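Local coordinates for protein BA_2500 (Bacillus anthracis, PDB 4GUC) that is of unknown function but, as a member of the DUF5065 family in the E-set clan, probably adopts an immunoglobulin-like beta fold, at residues Gln14-Leu19 against Gly113-Ile118; Leu29-Leu34 against Asp38-Thr43; Gln58-Glu63 against Asn68-Lys73; Ala102-Lys105 against Tyr110-Gly113. All blocks are in the same frame, centred on the assembly; numbering follows the deposited sequence.

Interaction 1 of 4, residues Gln14-Leu19 against Gly113-Ile118; sequences QNYFLL and GGSFKI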
loop_
_atom_site.group_PDB
_atom_site.type_symbol
_atom_site.label_atom_id
_atom_site.label_comp_id
_atom_site.label_asym_id
_atom_site.label_seq_id
_atom_site.Cartn_x
_atom_site.Cartn_y
_atom_site.Cartn_z
ATOM N N GLN A 14 5.991 8.195 6.061
ATOM C CA GLN A 14 6.900 7.800 4.983
ATOM C C GLN A 14 8.057 6.972 5.511
ATOM O O GLN A 14 9.081 6.832 4.859
ATOM C CB GLN A 14 7.464 9.037 4.294
ATOM C CG GLN A 14 6.429 10.028 3.786
ATOM C CD GLN A 14 5.665 9.542 2.623
ATOM O OE1 GLN A 14 6.153 8.748 1.823
ATOM N NE2 GLN A 14 4.457 10.050 2.479
ATOM N N ASN A 15 7.902 6.489 6.733
ATOM C CA ASN A 15 8.873 5.637 7.372
ATOM C C ASN A 15 8.098 4.424 7.900
ATOM O O ASN A 15 7.056 4.608 8.533
ATOM C CB ASN A 15 9.530 6.468 8.485
ATOM C CG ASN A 15 10.431 5.694 9.311
ATOM O OD1 ASN A 15 9.962 5.000 10.226
ATOM N ND2 ASN A 15 11.729 5.889 9.130
ATOM N N TYR A 16 8.626 3.212 7.674
ATOM C CA TYR A 16 7.920 1.993 8.079
ATOM C C TYR A 16 7.690 1.940 9.591
ATOM O O TYR A 16 6.613 1.560 10.034
ATOM C CB TYR A 16 8.533 0.708 7.532
ATOM C CG TYR A 16 7.627 -0.474 7.739
ATOM C CD1 TYR A 16 6.636 -0.782 6.801
ATOM C CD2 TYR A 16 7.714 -1.264 8.869
ATOM C CE1 TYR A 16 5.777 -1.842 6.984
ATOM C CE2 TYR A 16 6.868 -2.314 9.052
ATOM C CZ TYR A 16 5.894 -2.619 8.122
ATOM O OH TYR A 16 5.025 -3.693 8.323
ATOM N N PHE A 17 8.687 2.285 10.402
ATOM C CA PHE A 17 8.498 2.270 11.844
ATOM C C PHE A 17 7.289 3.146 12.227
ATOM O O PHE A 17 6.420 2.735 13.002
ATOM C CB PHE A 17 9.741 2.760 12.592
ATOM C CG PHE A 17 9.588 2.741 14.085
ATOM C CD1 PHE A 17 10.012 1.668 14.840
ATOM C CD2 PHE A 17 8.987 3.805 14.755
ATOM C CE1 PHE A 17 9.858 1.663 16.227
ATOM C CE2 PHE A 17 8.826 3.795 16.125
ATOM C CZ PHE A 17 9.251 2.708 16.848
ATOM N N LEU A 18 7.213 4.362 11.672
ATOM C CA LEU A 18 6.115 5.256 12.015
ATOM C C LEU A 18 4.786 4.745 11.509
ATOM O O LEU A 18 3.773 4.820 12.230
ATOM C CB LEU A 18 6.422 6.683 11.576
ATOM C CG LEU A 18 7.529 7.414 12.381
ATOM C CD1 LEU A 18 7.789 8.795 11.751
ATOM C CD2 LEU A 18 7.161 7.552 13.838
ATOM N N LEU A 19 4.785 4.187 10.319
ATOM C CA LEU A 19 3.551 3.610 9.743
ATOM C C LEU A 19 3.045 2.492 10.652
ATOM O O LEU A 19 1.877 2.464 11.064
ATOM C CB LEU A 19 3.845 3.056 8.336
ATOM C CG LEU A 19 2.649 2.412 7.623
ATOM C CD1 LEU A 19 1.629 3.511 7.227
ATOM C CD2 LEU A 19 3.082 1.557 6.451
ATOM N N GLY A 113 -1.351 -3.118 5.360
ATOM C CA GLY A 113 -1.430 -4.574 5.402
ATOM C C GLY A 113 -0.155 -5.279 5.837
ATOM O O GLY A 113 -0.071 -6.515 5.751
ATOM N N GLY A 114 0.781 -4.505 6.397
ATOM C CA GLY A 114 2.074 -5.003 6.825
ATOM C C GLY A 114 2.990 -5.251 5.629
ATOM O O GLY A 114 2.536 -5.448 4.494
ATOM N N SER A 115 4.289 -5.292 5.857
ATOM C CA SER A 115 5.201 -5.544 4.768
ATOM C C SER A 115 5.068 -6.943 4.143
ATOM O O SER A 115 4.607 -7.883 4.778
ATOM C CB SER A 115 6.623 -5.323 5.273
ATOM O OG SER A 115 6.919 -6.206 6.338
ATOM N N PHE A 116 5.517 -7.078 2.896
ATOM C CA PHE A 116 5.505 -8.340 2.157
ATOM C C PHE A 116 6.611 -8.293 1.118
ATOM O O PHE A 116 7.144 -7.223 0.826
ATOM C CB PHE A 116 4.152 -8.633 1.465
ATOM C CG PHE A 116 3.712 -7.590 0.452
ATOM C CD1 PHE A 116 3.011 -6.468 0.858
ATOM C CD2 PHE A 116 3.967 -7.749 -0.911
ATOM C CE1 PHE A 116 2.609 -5.515 -0.044
ATOM C CE2 PHE A 116 3.572 -6.768 -1.810
ATOM C CZ PHE A 116 2.850 -5.662 -1.353
ATOM N N LYS A 117 6.993 -9.441 0.577
ATOM C CA LYS A 117 8.028 -9.482 -0.427
ATOM C C LYS A 117 7.484 -9.628 -1.849
ATOM O O LYS A 117 6.409 -10.194 -2.059
ATOM C CB LYS A 117 8.924 -10.711 -0.220
ATOM C CG LYS A 117 9.706 -10.795 1.056
ATOM C CD LYS A 117 10.766 -9.716 1.202
ATOM C CE LYS A 117 11.717 -10.021 2.391
ATOM N NZ LYS A 117 11.013 -10.228 3.695
ATOM N N ILE A 118 8.196 -9.024 -2.798
ATOM C CA ILE A 118 7.923 -9.181 -4.222
ATOM C C ILE A 118 9.212 -9.853 -4.724
ATOM O O ILE A 118 10.308 -9.360 -4.484
ATOM C CB ILE A 118 7.603 -7.898 -5.000
ATOM C CG1 ILE A 118 6.256 -7.379 -4.520
ATOM C CG2 ILE A 118 7.557 -8.204 -6.508
ATOM C CD1 ILE A 118 5.769 -6.084 -5.161
#

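Interaction 2 of 4, residues Leu29-Leu34 against Asp38-Thr43; sequences LAVGDL and DTFDVT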
loop_
_atom_site.group_PDB
_atom_site.type_symbol
_atom_site.label_atom_id
_atom_site.label_comp_id
_atom_site.label_asym_id
_atom_site.label_seq_id
_atom_site.Cartn_x
_atom_site.Cartn_y
_atom_site.Cartn_z
ATOM N N LEU A 29 -5.811 -5.894 3.537
ATOM C CA LEU A 29 -4.648 -5.408 2.802
ATOM C C LEU A 29 -3.428 -6.328 2.858
ATOM O O LEU A 29 -2.407 -6.084 2.205
ATOM C CB LEU A 29 -4.196 -4.027 3.278
ATOM C CG LEU A 29 -5.010 -2.828 2.855
ATOM C CD1 LEU A 29 -4.587 -1.561 3.622
ATOM C CD2 LEU A 29 -4.817 -2.631 1.335
ATOM N N ALA A 30 -3.497 -7.399 3.661
ATOM C CA ALA A 30 -2.367 -8.359 3.841
ATOM C C ALA A 30 -2.384 -9.509 2.817
ATOM O O ALA A 30 -2.725 -10.650 3.130
ATOM C CB ALA A 30 -2.370 -8.899 5.263
ATOM N N VAL A 31 -1.826 -9.209 1.647
ATOM C CA VAL A 31 -1.795 -10.067 0.478
ATOM C C VAL A 31 -0.779 -11.203 0.479
ATOM O O VAL A 31 -0.866 -12.128 -0.325
ATOM C CB VAL A 31 -1.570 -9.161 -0.814
ATOM C CG1 VAL A 31 -2.736 -8.147 -0.931
ATOM C CG2 VAL A 31 -0.237 -8.387 -0.790
ATOM N N GLY A 32 0.200 -11.082 1.362
ATOM C CA GLY A 32 1.240 -12.088 1.460
ATOM C C GLY A 32 2.274 -11.771 0.406
ATOM O O GLY A 32 2.182 -10.771 -0.293
ATOM N N ASP A 33 3.251 -12.645 0.260
ATOM C CA ASP A 33 4.317 -12.435 -0.723
ATOM C C ASP A 33 3.790 -12.631 -2.132
ATOM O O ASP A 33 2.945 -13.514 -2.387
ATOM C CB ASP A 33 5.470 -13.379 -0.485
ATOM C CG ASP A 33 6.150 -13.164 0.859
ATOM O OD1 ASP A 33 6.035 -12.074 1.483
ATOM O OD2 ASP A 33 6.819 -14.128 1.289
ATOM N N LEU A 34 4.286 -11.812 -3.051
ATOM C CA LEU A 34 3.860 -11.869 -4.462
ATOM C C LEU A 34 5.055 -12.073 -5.395
ATOM O O LEU A 34 6.207 -11.796 -5.015
ATOM C CB LEU A 34 3.118 -10.567 -4.828
ATOM C CG LEU A 34 1.860 -10.229 -4.006
ATOM C CD1 LEU A 34 1.253 -8.898 -4.412
ATOM C CD2 LEU A 34 0.849 -11.352 -4.165
ATOM N N ASP A 38 1.897 -12.071 -10.795
ATOM C CA ASP A 38 0.733 -12.092 -9.897
ATOM C C ASP A 38 -0.024 -10.763 -10.021
ATOM O O ASP A 38 0.413 -9.807 -10.686
ATOM C CB ASP A 38 1.136 -12.289 -8.422
ATOM C CG ASP A 38 1.659 -13.678 -8.112
ATOM O OD1 ASP A 38 1.490 -14.605 -8.930
ATOM O OD2 ASP A 38 2.210 -13.855 -6.991
ATOM N N THR A 39 -1.175 -10.699 -9.370
ATOM C CA THR A 39 -1.974 -9.492 -9.383
ATOM C C THR A 39 -2.369 -9.149 -7.961
ATOM O O THR A 39 -2.693 -10.020 -7.177
ATOM C CB THR A 39 -3.273 -9.663 -10.225
ATOM O OG1 THR A 39 -2.937 -9.939 -11.609
ATOM C CG2 THR A 39 -4.171 -8.420 -10.171
ATOM N N PHE A 40 -2.236 -7.884 -7.596
ATOM C CA PHE A 40 -2.652 -7.381 -6.274
ATOM C C PHE A 40 -4.132 -7.084 -6.494
ATOM O O PHE A 40 -4.461 -6.324 -7.390
ATOM C CB PHE A 40 -1.855 -6.117 -5.946
ATOM C CG PHE A 40 -2.266 -5.424 -4.692
ATOM C CD1 PHE A 40 -1.642 -5.687 -3.476
ATOM C CD2 PHE A 40 -3.286 -4.496 -4.718
ATOM C CE1 PHE A 40 -2.027 -5.029 -2.307
ATOM C CE2 PHE A 40 -3.665 -3.827 -3.544
ATOM C CZ PHE A 40 -3.020 -4.098 -2.350
ATOM N N ASP A 41 -5.029 -7.654 -5.682
ATOM C CA ASP A 41 -6.471 -7.427 -5.892
ATOM C C ASP A 41 -7.163 -7.595 -4.557
ATOM O O ASP A 41 -7.275 -8.710 -4.046
ATOM C CB ASP A 41 -6.948 -8.402 -6.982
ATOM C CG ASP A 41 -8.430 -8.245 -7.384
ATOM O OD1 ASP A 41 -9.208 -7.494 -6.758
ATOM O OD2 ASP A 41 -8.829 -8.901 -8.400
ATOM N N VAL A 42 -7.595 -6.475 -3.993
ATOM C CA VAL A 42 -8.261 -6.441 -2.696
ATOM C C VAL A 42 -9.572 -5.673 -2.698
ATOM O O VAL A 42 -9.726 -4.705 -3.434
ATOM C CB VAL A 42 -7.318 -5.815 -1.623
ATOM C CG1 VAL A 42 -5.975 -6.606 -1.580
ATOM C CG2 VAL A 42 -7.012 -4.362 -1.902
ATOM N N THR A 43 -10.506 -6.082 -1.839
ATOM C CA THR A 43 -11.812 -5.402 -1.673
ATOM C C THR A 43 -11.880 -5.030 -0.187
ATOM O O THR A 43 -11.730 -5.909 0.673
ATOM C CB THR A 43 -13.011 -6.241 -2.112
ATOM O OG1 THR A 43 -12.923 -6.454 -3.523
ATOM C CG2 THR A 43 -14.336 -5.504 -1.807
#

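Interaction 3 of 4, residues Gln58-Glu63 against Asn68-Lys73; sequences QLSGNE and NLHRYK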
loop_
_atom_site.group_PDB
_atom_site.type_symbol
_atom_site.label_atom_id
_atom_site.label_comp_id
_atom_site.label_asym_id
_atom_site.label_seq_id
_atom_site.Cartn_x
_atom_site.Cartn_y
_atom_site.Cartn_z
ATOM N N GLN A 58 7.789 0.720 -1.704
ATOM C CA GLN A 58 8.904 -0.161 -1.484
ATOM C C GLN A 58 9.607 0.334 -0.202
ATOM O O GLN A 58 9.732 1.535 0.044
ATOM C CB GLN A 58 9.906 -0.094 -2.642
ATOM C CG GLN A 58 11.061 -1.039 -2.479
ATOM C CD GLN A 58 12.152 -0.817 -3.510
ATOM O OE1 GLN A 58 13.099 -0.084 -3.224
ATOM N NE2 GLN A 58 11.963 -1.305 -4.709
ATOM N N LEU A 59 10.051 -0.601 0.634
ATOM C CA LEU A 59 10.767 -0.278 1.869
ATOM C C LEU A 59 12.268 -0.451 1.558
ATOM O O LEU A 59 12.732 -1.589 1.340
ATOM C CB LEU A 59 10.302 -1.198 3.018
ATOM C CG LEU A 59 11.011 -1.049 4.377
ATOM C CD1 LEU A 59 11.028 0.351 4.880
ATOM C CD2 LEU A 59 10.382 -1.953 5.420
ATOM N N SER A 60 13.027 0.646 1.568
ATOM C CA SER A 60 14.439 0.574 1.279
ATOM C C SER A 60 15.114 1.833 1.751
ATOM O O SER A 60 14.503 2.889 1.876
ATOM C CB SER A 60 14.688 0.309 -0.200
ATOM O OG SER A 60 14.179 1.334 -1.015
ATOM N N GLY A 61 16.400 1.709 2.021
ATOM C CA GLY A 61 17.171 2.836 2.489
ATOM C C GLY A 61 17.965 2.480 3.725
ATOM O O GLY A 61 17.877 1.376 4.262
ATOM N N ASN A 62 18.744 3.441 4.173
ATOM C CA ASN A 62 19.568 3.263 5.317
ATOM C C ASN A 62 18.720 3.441 6.569
ATOM O O ASN A 62 17.753 4.174 6.573
ATOM C CB ASN A 62 20.666 4.331 5.318
ATOM C CG ASN A 62 21.668 4.120 6.411
ATOM O OD1 ASN A 62 21.606 4.796 7.415
ATOM N ND2 ASN A 62 22.532 3.103 6.272
ATOM N N GLU A 63 19.098 2.753 7.640
ATOM C CA GLU A 63 18.420 2.854 8.918
ATOM C C GLU A 63 18.391 4.275 9.509
ATOM O O GLU A 63 17.599 4.574 10.393
ATOM C CB GLU A 63 19.032 1.908 9.960
ATOM C CG GLU A 63 20.498 2.071 10.249
ATOM C CD GLU A 63 21.438 1.473 9.195
ATOM O OE1 GLU A 63 20.917 0.833 8.244
ATOM O OE2 GLU A 63 22.664 1.578 9.350
ATOM N N ASN A 68 11.952 6.066 4.359
ATOM C CA ASN A 68 12.344 4.751 3.838
ATOM C C ASN A 68 11.235 4.025 3.056
ATOM O O ASN A 68 11.372 2.850 2.741
ATOM C CB ASN A 68 12.992 3.843 4.894
ATOM C CG ASN A 68 12.028 3.393 5.982
ATOM O OD1 ASN A 68 10.822 3.554 5.877
ATOM N ND2 ASN A 68 12.571 2.756 7.020
ATOM N N LEU A 69 10.146 4.745 2.776
ATOM C CA LEU A 69 9.008 4.240 1.966
ATOM C C LEU A 69 9.044 5.007 0.627
ATOM O O LEU A 69 9.118 6.237 0.641
ATOM C CB LEU A 69 7.681 4.422 2.680
ATOM C CG LEU A 69 7.525 3.591 3.952
ATOM C CD1 LEU A 69 6.119 3.804 4.570
ATOM C CD2 LEU A 69 7.786 2.101 3.681
ATOM N N HIS A 70 9.051 4.314 -0.509
ATOM C CA HIS A 70 9.147 4.935 -1.828
ATOM C C HIS A 70 7.972 4.473 -2.647
ATOM O O HIS A 70 7.798 3.272 -2.876
ATOM C CB HIS A 70 10.488 4.499 -2.416
ATOM C CG HIS A 70 11.623 4.725 -1.460
ATOM N ND1 HIS A 70 12.146 5.978 -1.215
ATOM C CD2 HIS A 70 12.299 3.871 -0.653
ATOM C CE1 HIS A 70 13.110 5.878 -0.313
ATOM N NE2 HIS A 70 13.223 4.611 0.040
ATOM N N ARG A 71 7.149 5.400 -3.111
ATOM C CA ARG A 71 5.949 5.053 -3.859
ATOM C C ARG A 71 6.216 4.405 -5.205
ATOM O O ARG A 71 6.963 4.938 -6.016
ATOM C CB ARG A 71 5.088 6.307 -4.077
ATOM C CG ARG A 71 3.686 5.968 -4.667
ATOM C CD ARG A 71 2.855 7.176 -5.005
ATOM N NE ARG A 71 3.462 7.994 -6.055
ATOM C CZ ARG A 71 4.173 9.117 -5.870
ATOM N NH1 ARG A 71 4.360 9.638 -4.662
ATOM N NH2 ARG A 71 4.687 9.751 -6.918
ATOM N N TYR A 72 5.646 3.224 -5.425
ATOM C CA TYR A 72 5.740 2.506 -6.700
ATOM C C TYR A 72 4.442 2.565 -7.486
ATOM O O TYR A 72 4.466 2.479 -8.722
ATOM C CB TYR A 72 6.204 1.035 -6.520
ATOM C CG TYR A 72 7.705 0.894 -6.640
ATOM C CD1 TYR A 72 8.564 1.522 -5.743
ATOM C CD2 TYR A 72 8.264 0.121 -7.649
ATOM C CE1 TYR A 72 9.941 1.427 -5.878
ATOM C CE2 TYR A 72 9.651 -0.015 -7.767
ATOM C CZ TYR A 72 10.473 0.635 -6.882
ATOM O OH TYR A 72 11.857 0.522 -6.993
ATOM N N LYS A 73 3.305 2.676 -6.815
ATOM C CA LYS A 73 2.029 2.707 -7.530
ATOM C C LYS A 73 0.939 3.336 -6.710
ATOM O O LYS A 73 0.905 3.147 -5.496
ATOM C CB LYS A 73 1.587 1.273 -7.860
ATOM C CG LYS A 73 0.529 1.138 -8.948
ATOM C CD LYS A 73 1.093 1.515 -10.317
ATOM C CE LYS A 73 0.065 1.433 -11.427
ATOM N NZ LYS A 73 0.706 1.765 -12.746
HETATM O O HOH W 1 15.110 4.428 7.751
#

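Interaction 4 of 4, residues Ala102-Lys105 against Tyr110-Gly113; sequences AVMK and YYYG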
loop_
_atom_site.group_PDB
_atom_site.type_symbol
_atom_site.label_atom_id
_atom_site.label_comp_id
_atom_site.label_asym_id
_atom_site.label_seq_id
_atom_site.Cartn_x
_atom_site.Cartn_y
_atom_site.Cartn_z
ATOM N N ALA A 102 1.431 -2.119 1.367
ATOM C CA ALA A 102 0.255 -1.476 0.803
ATOM C C ALA A 102 -0.375 -0.622 1.900
ATOM O O ALA A 102 -0.611 -1.095 3.026
ATOM C CB ALA A 102 -0.755 -2.489 0.259
ATOM N N VAL A 103 -0.655 0.635 1.561
ATOM C CA VAL A 103 -1.230 1.599 2.479
ATOM C C VAL A 103 -2.473 2.220 1.870
ATOM O O VAL A 103 -2.467 2.553 0.684
ATOM C CB VAL A 103 -0.205 2.748 2.784
ATOM C CG1 VAL A 103 -0.770 3.810 3.706
ATOM C CG2 VAL A 103 1.087 2.153 3.359
HETATM N N MSE A 104 -3.535 2.367 2.661
HETATM C CA MSE A 104 -4.748 3.013 2.228
HETATM C C MSE A 104 -4.990 4.290 2.999
HETATM O O MSE A 104 -4.864 4.307 4.242
HETATM C CB MSE A 104 -5.969 2.107 2.385
HETATM C CG MSE A 104 -7.271 2.737 1.827
HETATM SE SE MSE A 104 -8.854 1.664 1.879
HETATM C CE MSE A 104 -9.118 1.646 3.769
ATOM N N LYS A 105 -5.273 5.372 2.279
ATOM C CA LYS A 105 -5.643 6.644 2.886
ATOM C C LYS A 105 -7.172 6.723 2.713
ATOM O O LYS A 105 -7.695 6.545 1.598
ATOM C CB LYS A 105 -4.982 7.820 2.218
ATOM C CG LYS A 105 -5.391 9.189 2.867
ATOM C CD LYS A 105 -4.655 10.311 2.229
ATOM C CE LYS A 105 -5.001 11.675 2.808
ATOM N NZ LYS A 105 -6.414 12.075 2.543
ATOM N N TYR A 110 -5.248 6.415 8.079
ATOM C CA TYR A 110 -4.412 5.512 7.320
ATOM C C TYR A 110 -4.501 4.082 7.823
ATOM O O TYR A 110 -4.597 3.851 9.027
ATOM C CB TYR A 110 -2.958 5.953 7.346
ATOM C CG TYR A 110 -2.726 7.272 6.638
ATOM C CD1 TYR A 110 -2.438 7.318 5.291
ATOM C CD2 TYR A 110 -2.784 8.467 7.321
ATOM C CE1 TYR A 110 -2.195 8.520 4.658
ATOM C CE2 TYR A 110 -2.581 9.662 6.692
ATOM C CZ TYR A 110 -2.296 9.676 5.337
ATOM O OH TYR A 110 -2.034 10.874 4.687
ATOM N N TYR A 111 -4.423 3.160 6.871
ATOM C CA TYR A 111 -4.491 1.709 7.071
ATOM C C TYR A 111 -3.391 1.010 6.312
ATOM O O TYR A 111 -2.896 1.578 5.317
ATOM C CB TYR A 111 -5.845 1.197 6.567
ATOM C CG TYR A 111 -6.998 1.917 7.235
ATOM C CD1 TYR A 111 -7.556 1.428 8.395
ATOM C CD2 TYR A 111 -7.489 3.122 6.729
ATOM C CE1 TYR A 111 -8.596 2.129 9.060
ATOM C CE2 TYR A 111 -8.510 3.815 7.366
ATOM C CZ TYR A 111 -9.063 3.313 8.510
ATOM O OH TYR A 111 -10.095 4.021 9.126
ATOM N N TYR A 112 -2.931 -0.154 6.761
ATOM C CA TYR A 112 -1.873 -0.847 6.027
ATOM C C TYR A 112 -2.034 -2.342 6.196
ATOM O O TYR A 112 -2.778 -2.785 7.070
ATOM C CB TYR A 112 -0.489 -0.343 6.451
ATOM C CG TYR A 112 -0.007 -0.819 7.788
ATOM C CD1 TYR A 112 1.212 -1.511 7.934
ATOM C CD2 TYR A 112 -0.766 -0.617 8.937
ATOM C CE1 TYR A 112 1.632 -1.980 9.182
ATOM C CE2 TYR A 112 -0.337 -1.066 10.162
ATOM C CZ TYR A 112 0.843 -1.769 10.283
ATOM O OH TYR A 112 1.213 -2.196 11.540
ATOM N N GLY A 113 -1.351 -3.118 5.360
ATOM C CA GLY A 113 -1.430 -4.574 5.402
ATOM C C GLY A 113 -0.155 -5.279 5.837
ATOM O O GLY A 113 -0.071 -6.515 5.751
#

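Interaction 1 of 4, residues Gln14-Leu19 against Gly113-Ile118
A single polar contact at the protein surface, Y16 against G114 and S115, ties the first turn of helix 16-22 to strand 109-119; the two segments bury only 100 Å² between them. The nearest CA atoms, those of Y16 and S115, are 8.7 Å apart, which leaves the span to the tyrosine. With CG anti to the backbone N (chi1 -168°), the ring reaches out from the helix and its hydroxyl arrives at the backbone: S115 N donates to Y16 OH over 3.0 Å, with 145° at the hydrogen. Y16 OH also lies 3.6 Å from G114 CA. S115 CB sits beside the phenol, 4.0 Å from Y16 CE1, and the ring meets the S115 amide obliquely. G114 has a positive phi of 75°, a value that suits glycine. The helix itself starts with an N-cap: N15 OD1 accepts from L18 N at 3.2 Å, the donor lying in the carbonyl plane on a lone pair, while N15 O takes the amide of L19. At its hydroxyl end Y16 also touches Y112 of strand 109-119, while its backbone N donates to N68 OD1.

Interaction 2 of 4, residues Leu29-Leu34 against Asp38-Thr43
D38 meets L34 at the start of strand 39-45, which faces the loop that ends in strand 34-35, the two segments being joined by a tight reversal of the chain. This is packing between the two sheets of the beta fold: strand 39-45 pairs with strand 84-90, whereas strand 34-35 runs parallel to strand 109-119 in the larger sheet. The CA atoms of V31 and F40 stand 7.3 Å apart, too far for backbone pairing, and side chains fill the distance. D38 turns its carboxylate back on the reversal, with OD2 3.6 Å from L34 CA and a hydrogen bond from K35 N to the same oxygen. After T39, F40 takes the middle of the contact. Its CG is anti to the backbone N (chi1 174°), which carries the ring among aliphatic side chains of the loop. L34 CD1 and L29 CD2 approach its edge near the ring plane, both at 4.4 Å, the first from CD1 and the second from CZ of F40. V31 comes closer, its side chain running at about a right angle to that of F40. D41 turns away and pairs with R86 in a salt bridge. V42 points back toward the loop, and its CG1 lies over one face of the F40 ring, 3.9 Å above the plane and offset toward the rim. V31 CG1 thus touches two residues on the same side of the strand, being 3.5 Å from F40 CE1 and 3.6 Å from V42 CG1.

Interaction 3 of 4, residues Gln58-Glu63 against Asn68-Lys73
Q58 and H70 form an antiparallel hydrogen-bonded pair, their CA atoms 5.1 Å apart; L59 and L69 follow as a non-hydrogen-bonded pair. Q58 N donates to H70 O at 2.8 Å, nearly straight, and H70 N returns a bond to Q58 O. S60 N extends the pairing to N68 O beyond the end of strand 53-59. On the face of Q58 and H70, the imidazole reaches along to the S60 carbonyl: H70 NE2 donates to S60 O over 2.8 Å, with the oxygen in the ring plane but the donor 41° out of the carbonyl plane. S60 OG donates to Q58 OE1 at 2.8 Å, on a lone pair. Q58 has CG anti to the backbone N (chi1 -178°) and an extended chain, which carries its amide across Y72 with the planes 35° apart; Q58 CB approaches Y72 CE1 to 3.6 Å. Their polar ends reach Y100 and N96 respectively. Y72 and K73 both face I56, a classic beta bulge. The NE2 bond implies a proton on that nitrogen of H70 and would limit the ring's rotation, while satisfying the S60 carbonyl at the hairpin end.

Interaction 4 of 4, residues Ala102-Lys105 against Tyr110-Gly113
The Y110 ring lies along the aliphatic chain of K105, and the Y111 ring, on the opposite face of the sheet, meets M104; each is approached obliquely. K105 CG is 3.7 Å from Y110 CE1, and K105 CE reaches Y110 OH at 3.6 Å. V103 CG1 comes to the adjacent ring carbon, 4.2 Å from Y110 CD1. W13 packs against Y110 edge-to-face, and the Y110 hydroxyl is hydrogen-bonded to the backbone N of R12. For Y111, the partner is the terminal methyl of selenomethionine M104. Its chain runs extended until chi3 (69°) bends CE toward the ring, 3.7 Å from Y111 CD2. A bound glycerol, probably from the crystallisation liquor, lies close to the Y111 side chain. Y112 shares a face with Y110 and V103, but its ring leads away from the strand 102-105 to Y16 and L19 of helix 16-22, and its hydroxyl bonds to H20.

M104 and Y111 bond in both directions: M104 N donates to Y111 O at 2.8 Å, and Y111 N returns a bond to M104 O. G113 N adds a longer bond to A102 O, 3.2 Å. With the strand axes 4.5 Å apart and at 157°, this is a twisted antiparallel beta hairpin formed by strands 98-106 and 109-119, in the middle of the larger sheet of an apparently immunoglobulin-like fold.

In the fold
Interactions 2 and 4 are buried, whereas 1 and 3 lie at the surface. Interactions 1 and 4 share G113 and both use strand 109-119: the strand is backbone-paired in 4 and reached by a helix side chain in 1. Interactions 3 and 4 are two hairpins of the same sheet, related through the paired strands 53-59 and 98-106, though the two contacts themselves do not meet; the more exposed one adds polar side-chain bonds to its backbone pairing, the central one mainly aromatic and aliphatic packing. Interaction 2 instead is apolar apart from its carboxylate, and meets interaction 4 where F40 packs on A102. N68 of interaction 3 binds the helix start of interaction 1, and K117 of interaction 1 pairs with L34 of interaction 2.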